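Local coordinates for protein poly-beta-hydroxybuterate polymerase (PDB 5T6O) that forms the catalytic domain of a class I polyhydroxybutyrate synthase, an acyltransferase that builds the polyester from hydroxybutyryl-CoA units without a template, at residues F23-Y28 with I98-V103; A37-M42 with T71-S76; K112-G117 with P139-T144. The protein carries 1 engineered substitution. All coordinates share one frame; numbering follows the deposited sequence.

Interaction 1: residues F23-Y28 with I98-V103. With SO4 (sulfate ion), chain C.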
# COMPACT_ATOMS: atom_id res chain seq x y z
N PHE A 23 31.49 -20.27 16.82
CA PHE A 23 32.02 -19.14 16.06
C PHE A 23 33.52 -19.03 16.24
O PHE A 23 34.13 -19.67 17.11
CB PHE A 23 31.35 -17.83 16.50
CG PHE A 23 31.88 -17.29 17.80
CD1 PHE A 23 31.58 -17.91 19.00
CD2 PHE A 23 32.65 -16.13 17.83
CE1 PHE A 23 32.07 -17.40 20.20
CE2 PHE A 23 33.13 -15.61 19.01
CZ PHE A 23 32.85 -16.24 20.20
N GLN A 24 34.12 -18.21 15.37
CA GLN A 24 35.49 -17.72 15.51
C GLN A 24 35.46 -16.22 15.74
O GLN A 24 34.70 -15.50 15.08
CB GLN A 24 36.32 -18.02 14.27
CG GLN A 24 36.62 -19.49 14.07
CD GLN A 24 37.47 -19.74 12.85
OE1 GLN A 24 37.16 -19.27 11.75
NE2 GLN A 24 38.58 -20.46 13.05
N LEU A 25 36.27 -15.74 16.68
CA LEU A 25 36.41 -14.30 16.88
C LEU A 25 37.57 -13.80 16.03
O LEU A 25 38.70 -14.25 16.21
CB LEU A 25 36.65 -13.95 18.34
CG LEU A 25 36.56 -12.44 18.62
CD1 LEU A 25 35.14 -11.94 18.40
CD2 LEU A 25 37.04 -12.13 20.04
N LEU A 26 37.28 -12.90 15.09
CA LEU A 26 38.35 -12.26 14.32
C LEU A 26 38.74 -10.94 14.98
O LEU A 26 37.90 -10.24 15.54
CB LEU A 26 37.91 -11.98 12.88
CG LEU A 26 37.28 -13.12 12.08
CD1 LEU A 26 37.11 -12.73 10.60
CD2 LEU A 26 38.09 -14.38 12.20
N GLN A 27 40.03 -10.61 14.89
CA GLN A 27 40.54 -9.30 15.27
C GLN A 27 41.36 -8.78 14.10
O GLN A 27 42.23 -9.50 13.59
CB GLN A 27 41.42 -9.34 16.53
CG GLN A 27 41.97 -7.96 16.92
CD GLN A 27 42.86 -7.99 18.15
OE1 GLN A 27 43.48 -6.98 18.52
NE2 GLN A 27 42.93 -9.15 18.80
N TYR A 28 41.07 -7.57 13.64
CA TYR A 28 41.75 -7.07 12.45
C TYR A 28 43.03 -6.31 12.79
O TYR A 28 43.15 -5.69 13.85
CB TYR A 28 40.79 -6.19 11.64
CG TYR A 28 39.70 -7.05 11.06
CD1 TYR A 28 39.92 -7.77 9.88
CD2 TYR A 28 38.48 -7.19 11.70
CE1 TYR A 28 38.93 -8.59 9.34
CE2 TYR A 28 37.48 -8.03 11.19
CZ TYR A 28 37.71 -8.71 10.01
OH TYR A 28 36.73 -9.51 9.48
N ILE A 98 27.15 -13.65 23.90
CA ILE A 98 27.69 -13.26 25.20
C ILE A 98 29.15 -13.66 25.30
O ILE A 98 29.99 -12.88 25.79
CB ILE A 98 26.83 -13.88 26.33
CG1 ILE A 98 25.44 -13.24 26.33
CG2 ILE A 98 27.49 -13.68 27.69
CD1 ILE A 98 24.50 -13.81 27.40
N ARG A 99 29.50 -14.85 24.81
CA ARG A 99 30.90 -15.29 24.82
C ARG A 99 31.79 -14.33 24.03
O ARG A 99 32.89 -13.99 24.48
CB ARG A 99 31.00 -16.71 24.25
CG ARG A 99 32.38 -17.37 24.37
CD ARG A 99 32.78 -17.58 25.83
NE ARG A 99 33.82 -18.61 25.94
CZ ARG A 99 34.99 -18.44 26.55
NH1 ARG A 99 35.87 -19.43 26.58
NH2 ARG A 99 35.28 -17.29 27.15
N ALA A 100 31.33 -13.86 22.86
CA ALA A 100 32.15 -12.96 22.06
C ALA A 100 32.36 -11.63 22.76
O ALA A 100 33.45 -11.04 22.70
CB ALA A 100 31.52 -12.72 20.69
N ILE A 101 31.31 -11.11 23.42
CA ILE A 101 31.46 -9.90 24.21
C ILE A 101 32.52 -10.09 25.29
O ILE A 101 33.38 -9.22 25.49
CB ILE A 101 30.10 -9.49 24.81
CG1 ILE A 101 29.16 -9.03 23.70
CG2 ILE A 101 30.27 -8.36 25.83
CD1 ILE A 101 27.72 -8.90 24.17
N GLU A 102 32.49 -11.24 25.98
CA GLU A 102 33.42 -11.49 27.07
C GLU A 102 34.86 -11.57 26.57
O GLU A 102 35.77 -11.00 27.19
CB GLU A 102 33.04 -12.79 27.80
CG GLU A 102 34.02 -13.19 28.90
CD GLU A 102 33.74 -14.58 29.49
OE1 GLU A 102 33.16 -15.44 28.78
OE2 GLU A 102 34.11 -14.80 30.66
N VAL A 103 35.08 -12.25 25.45
CA VAL A 103 36.44 -12.43 24.96
C VAL A 103 36.98 -11.13 24.40
O VAL A 103 38.13 -10.75 24.68
CB VAL A 103 36.49 -13.57 23.92
CG1 VAL A 103 37.90 -13.67 23.33
CG2 VAL A 103 36.06 -14.90 24.57
S SO4 C . 33.88 -22.17 25.28
O1 SO4 C . 33.73 -22.42 26.71
O2 SO4 C . 32.97 -21.09 24.87
O3 SO4 C . 33.61 -23.38 24.53
O4 SO4 C . 35.26 -21.77 25.03
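Leu25 and Ala100 mark where residues 23-28 and 98-103 come nearest, with their CA atoms 6.8 Å apart and the two segment axes running in roughly the same direction at a crossing angle of -32°. This is helix-on-sheet packing of an alpha/beta hydrolase fold. Phe23 has CG tucked between its backbone N and carbonyl carbon (chi1 78°), which leans the ring toward the helix. Its CE2 lies 3.7 Å from Ala100 CB, an oblique approach, while the CG of Arg99 comes up to the ring edge near the ring plane. Farther along, Leu25 and Val103 slide past each other in opposite directions, Leu25 CD2 meeting Val103 CG1 at 3.7 Å; the other branch tip, Leu25 CD1, leans more loosely on Ala100 CB. Val75 of strand 72-77 also touches both Phe23 and Ala100, so the contact joins two neighbouring strands to one helix. From the ring Arg99 bends away at chi2, and its guanidinium grips a sulfate, probably from the crystallisation liquor, that Asn20 also holds. The two bonds are nearly straight: Arg99 NE to sulfate O2 at 2.8 Å and Arg99 NH1 to sulfate O4 at 2.9 Å.

Interaction 2: residues A37-M42 with T71-S76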
# COMPACT_ATOMS: atom_id res chain seq x y z
N ALA A 37 40.49 3.88 22.56
CA ALA A 37 40.66 2.95 23.67
C ALA A 37 39.65 1.81 23.61
O ALA A 37 39.99 0.66 23.90
CB ALA A 37 40.55 3.70 25.01
N ARG A 38 38.41 2.11 23.22
CA ARG A 38 37.37 1.08 23.20
C ARG A 38 37.24 0.48 21.81
O ARG A 38 37.06 1.22 20.83
CB ARG A 38 36.03 1.66 23.64
CG ARG A 38 36.04 2.26 25.05
CD ARG A 38 34.63 2.51 25.51
NE ARG A 38 34.58 2.98 26.89
CZ ARG A 38 34.28 4.22 27.24
NH1 ARG A 38 33.98 5.11 26.32
NH2 ARG A 38 34.27 4.55 28.53
N PRO A 39 37.32 -0.85 21.70
CA PRO A 39 37.17 -1.49 20.39
C PRO A 39 35.70 -1.63 20.02
O PRO A 39 34.80 -1.40 20.83
CB PRO A 39 37.81 -2.86 20.62
CG PRO A 39 37.47 -3.16 22.05
CD PRO A 39 37.55 -1.82 22.78
N LEU A 40 35.47 -2.05 18.77
CA LEU A 40 34.12 -2.33 18.27
C LEU A 40 34.00 -3.82 17.97
O LEU A 40 34.78 -4.35 17.18
CB LEU A 40 33.81 -1.51 17.02
CG LEU A 40 32.47 -1.84 16.34
CD1 LEU A 40 31.32 -1.36 17.22
CD2 LEU A 40 32.42 -1.19 14.95
N LEU A 41 33.00 -4.47 18.57
CA LEU A 41 32.69 -5.87 18.28
C LEU A 41 31.50 -5.92 17.33
O LEU A 41 30.40 -5.47 17.68
CB LEU A 41 32.40 -6.67 19.56
CG LEU A 41 31.78 -8.05 19.32
CD1 LEU A 41 32.80 -9.01 18.69
CD2 LEU A 41 31.23 -8.64 20.64
N MET A 42 31.71 -6.47 16.14
CA MET A 42 30.65 -6.63 15.16
C MET A 42 30.03 -8.01 15.26
O MET A 42 30.74 -9.03 15.24
CB MET A 42 31.19 -6.41 13.75
CG MET A 42 31.74 -5.03 13.49
SD MET A 42 31.98 -4.87 11.71
CE MET A 42 32.62 -3.19 11.63
N THR A 71 39.84 -0.45 16.86
CA THR A 71 40.09 -1.88 16.91
C THR A 71 38.78 -2.60 16.66
O THR A 71 37.79 -2.35 17.35
CB THR A 71 40.65 -2.26 18.28
OG1 THR A 71 41.82 -1.47 18.55
CG2 THR A 71 40.99 -3.77 18.34
N VAL A 72 38.75 -3.49 15.66
CA VAL A 72 37.53 -4.19 15.28
C VAL A 72 37.69 -5.68 15.57
O VAL A 72 38.66 -6.30 15.14
CB VAL A 72 37.19 -3.97 13.79
CG1 VAL A 72 35.98 -4.81 13.38
CG2 VAL A 72 36.91 -2.48 13.52
N PHE A 73 36.73 -6.23 16.31
CA PHE A 73 36.55 -7.67 16.48
C PHE A 73 35.27 -8.07 15.76
O PHE A 73 34.36 -7.24 15.59
CB PHE A 73 36.43 -8.05 17.95
CG PHE A 73 37.67 -7.80 18.77
CD1 PHE A 73 38.62 -8.79 18.94
CD2 PHE A 73 37.83 -6.60 19.44
CE1 PHE A 73 39.74 -8.58 19.73
CE2 PHE A 73 38.96 -6.37 20.24
CZ PHE A 73 39.92 -7.37 20.38
N LEU A 74 35.19 -9.33 15.33
CA LEU A 74 34.02 -9.73 14.55
C LEU A 74 33.71 -11.20 14.79
O LEU A 74 34.61 -12.05 14.86
CB LEU A 74 34.23 -9.46 13.05
CG LEU A 74 33.13 -9.89 12.06
CD1 LEU A 74 33.08 -8.90 10.89
CD2 LEU A 74 33.38 -11.32 11.54
N VAL A 75 32.42 -11.49 14.90
CA VAL A 75 31.92 -12.85 15.07
C VAL A 75 31.76 -13.50 13.69
O VAL A 75 30.90 -13.09 12.91
CB VAL A 75 30.60 -12.84 15.83
CG1 VAL A 75 29.99 -14.23 15.86
CG2 VAL A 75 30.80 -12.29 17.23
N SER A 76 32.57 -14.53 13.40
CA SER A 76 32.41 -15.34 12.20
C SER A 76 31.75 -16.65 12.60
O SER A 76 32.38 -17.49 13.24
CB SER A 76 33.76 -15.59 11.52
OG SER A 76 33.61 -16.44 10.41
O HOH W 1 39.23 1.19 19.09
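Leu41 swings CG anti to its backbone N (chi1 167°), which lays its CD1 3.8 Å from Phe73 CB, the two side chains crossing at about a right angle. Phe73 carries its ring anti to its own carbonyl carbon (chi1 -65°), turning the CE2 edge to Pro39, whose CB sits in the ring plane 3.7 Å from Phe73 CE2 and also rests on Thr71. Past Leu41, Val75 adds CG2 to the same apolar face, which is packed by helix 89-108. On the opposite face Met42, extended beyond CG, reaches its CE back to Val72 CG1 at 4.1 Å and sets CB against Leu74 CD1, under helix 61-67. The strands are parallel neighbours of a beta-alpha-beta unit of the hydrolase-type sheet, closed through that helix. Four backbone bonds tie them: Leu40 N to Thr71 O (2.7 Å), Phe73 N to Leu40 O (2.8 Å), Met42 N to Phe73 O and Val75 N to Met42 O. At the start of the pair a water takes over, donating a hydrogen bond to Arg38 O and accepting one from Thr71 N. Leu40 O, Phe73 O and Met42 O each receive a CA-H contact besides an N-H, so these buried carbonyls find partners between the strands, while the side chains that meet across the pair are almost all apolar.

Interaction 3: residues K112-G117 with P139-T144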
# COMPACT_ATOMS: atom_id res chain seq x y z
N LYS A 112 34.44 -1.33 29.10
CA LYS A 112 33.32 -1.38 28.17
C LYS A 112 33.84 -1.36 26.74
O LYS A 112 34.89 -0.78 26.44
CB LYS A 112 32.35 -0.20 28.38
CG LYS A 112 31.71 -0.17 29.76
CD LYS A 112 30.69 0.97 29.88
CE LYS A 112 30.16 1.10 31.31
NZ LYS A 112 29.42 -0.11 31.74
N ILE A 113 33.07 -2.01 25.85
CA ILE A 113 33.35 -2.03 24.42
C ILE A 113 32.14 -1.48 23.67
O ILE A 113 31.03 -1.41 24.20
CB ILE A 113 33.70 -3.46 23.92
CG1 ILE A 113 32.47 -4.38 23.98
CG2 ILE A 113 34.87 -4.04 24.72
CD1 ILE A 113 32.72 -5.79 23.43
N ASN A 114 32.37 -1.09 22.43
CA ASN A 114 31.27 -0.76 21.54
C ASN A 114 30.85 -2.02 20.80
O ASN A 114 31.68 -2.90 20.52
CB ASN A 114 31.68 0.32 20.55
CG ASN A 114 31.83 1.67 21.21
OD1 ASN A 114 31.04 2.02 22.10
ND2 ASN A 114 32.84 2.42 20.82
N VAL A 115 29.55 -2.15 20.53
CA VAL A 115 29.08 -3.31 19.79
C VAL A 115 28.22 -2.86 18.62
O VAL A 115 27.59 -1.80 18.63
CB VAL A 115 28.32 -4.33 20.67
CG1 VAL A 115 29.10 -4.67 21.93
CG2 VAL A 115 26.92 -3.83 20.99
N LEU A 116 28.19 -3.70 17.59
CA LEU A 116 27.41 -3.48 16.38
C LEU A 116 26.73 -4.79 16.01
O LEU A 116 27.32 -5.87 16.15
CB LEU A 116 28.29 -2.98 15.22
CG LEU A 116 27.71 -2.89 13.79
CD1 LEU A 116 28.50 -1.86 12.98
CD2 LEU A 116 27.70 -4.25 13.06
N GLY A 117 25.49 -4.69 15.57
CA GLY A 117 24.81 -5.82 14.95
C GLY A 117 24.27 -5.42 13.60
O GLY A 117 23.97 -4.25 13.35
N PRO A 139 28.48 -4.55 29.78
CA PRO A 139 29.79 -4.51 29.12
C PRO A 139 29.88 -3.59 27.92
O PRO A 139 30.97 -3.46 27.36
CB PRO A 139 29.99 -5.97 28.69
CG PRO A 139 28.60 -6.44 28.39
CD PRO A 139 27.72 -5.77 29.45
N ALA A 140 28.78 -2.97 27.49
CA ALA A 140 28.75 -2.17 26.27
C ALA A 140 28.69 -0.68 26.60
O ALA A 140 27.89 -0.26 27.45
CB ALA A 140 27.56 -2.54 25.39
N ALA A 141 29.54 0.10 25.93
CA ALA A 141 29.49 1.55 26.00
C ALA A 141 28.40 2.11 25.10
O ALA A 141 27.76 3.11 25.44
CB ALA A 141 30.84 2.15 25.61
N SER A 142 28.17 1.46 23.97
CA SER A 142 27.20 1.91 22.98
C SER A 142 26.88 0.72 22.08
O SER A 142 27.61 -0.26 22.06
CB SER A 142 27.73 3.09 22.16
OG SER A 142 28.63 2.64 21.16
N VAL A 143 25.77 0.84 21.35
CA VAL A 143 25.27 -0.20 20.47
C VAL A 143 24.92 0.44 19.13
O VAL A 143 24.29 1.50 19.10
CB VAL A 143 24.03 -0.90 21.05
CG1 VAL A 143 23.45 -1.90 20.04
CG2 VAL A 143 24.38 -1.60 22.36
N THR A 144 25.34 -0.19 18.04
CA THR A 144 24.94 0.21 16.70
C THR A 144 24.10 -0.91 16.10
O THR A 144 24.57 -2.05 15.96
CB THR A 144 26.17 0.49 15.82
OG1 THR A 144 26.92 1.58 16.39
CG2 THR A 144 25.76 0.86 14.40
O HOH W 2 28.33 1.01 18.77
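Ser142 and Asn114 meet hydroxyl to amide on one face of the strand pair. Ser142 turns OG in between its backbone N and carbonyl carbon (chi1 79°) and gives its hydrogen to Asn114 OD1 at 2.7 Å, arriving from above the amide plane (62° out of it). A water links Ser142 OG with Thr144 OG1, 2.8 Å from the latter, and donates to Val115 O, so the hydroxyls are tied to the backbone; Thr144 OG1 also bonds Trp351. Beyond them Leu116 CD1 lies 4.1 Å from Thr144 CG2, the two side chains set at a slant. The other face is apolar: Val115, in one of its two conformers, packs its methyls on Val143 and more loosely on Ala140. The parallel strands keep their ladder despite an additional residue, Ala141, where strand 140-146 turns a corner: Ala141 N bonds Ile113 O (2.7 Å) before the bonds resume with Val115 N to Ser142 O, and Gly117 N closes the pair on Thr144 O at 2.8 Å. In an alpha/beta hydrolase this beta-alpha-beta unit normally carries the nucleophile elbow just after its first strand. The crossover helix 120-134 packs through Leu129 on Val115, Ala140 and Val143, whereas helix 348-358 covers the Asn114, Leu116, Ser142 and Thr144 face, and strand 40-43 flanks strand 113-118.

In the fold
All three contacts belong to one mixed sheet, the core of the catalytic domain, where strands 140-146, 113-118, 40-43, 72-77 and 23-28 lie side by side in that order. Interaction 2 is nested inside the chain loop closed by interaction 1, and interaction 3 follows both. The centres of interactions 1 and 2 are about 8 Å apart, those of interactions 2 and 3 about 9 Å, and those of interactions 1 and 3 about 13 Å. Probable backbone bonds pass directly from strand 72-77 to 23-28 and from 40-43 to 113-118, while Ile101 of helix 89-108 also packs on Pro139. Strand 23-28, antiparallel to its neighbour 72-77, thus extends the sheet beyond the parallel strands of the two beta-alpha-beta units.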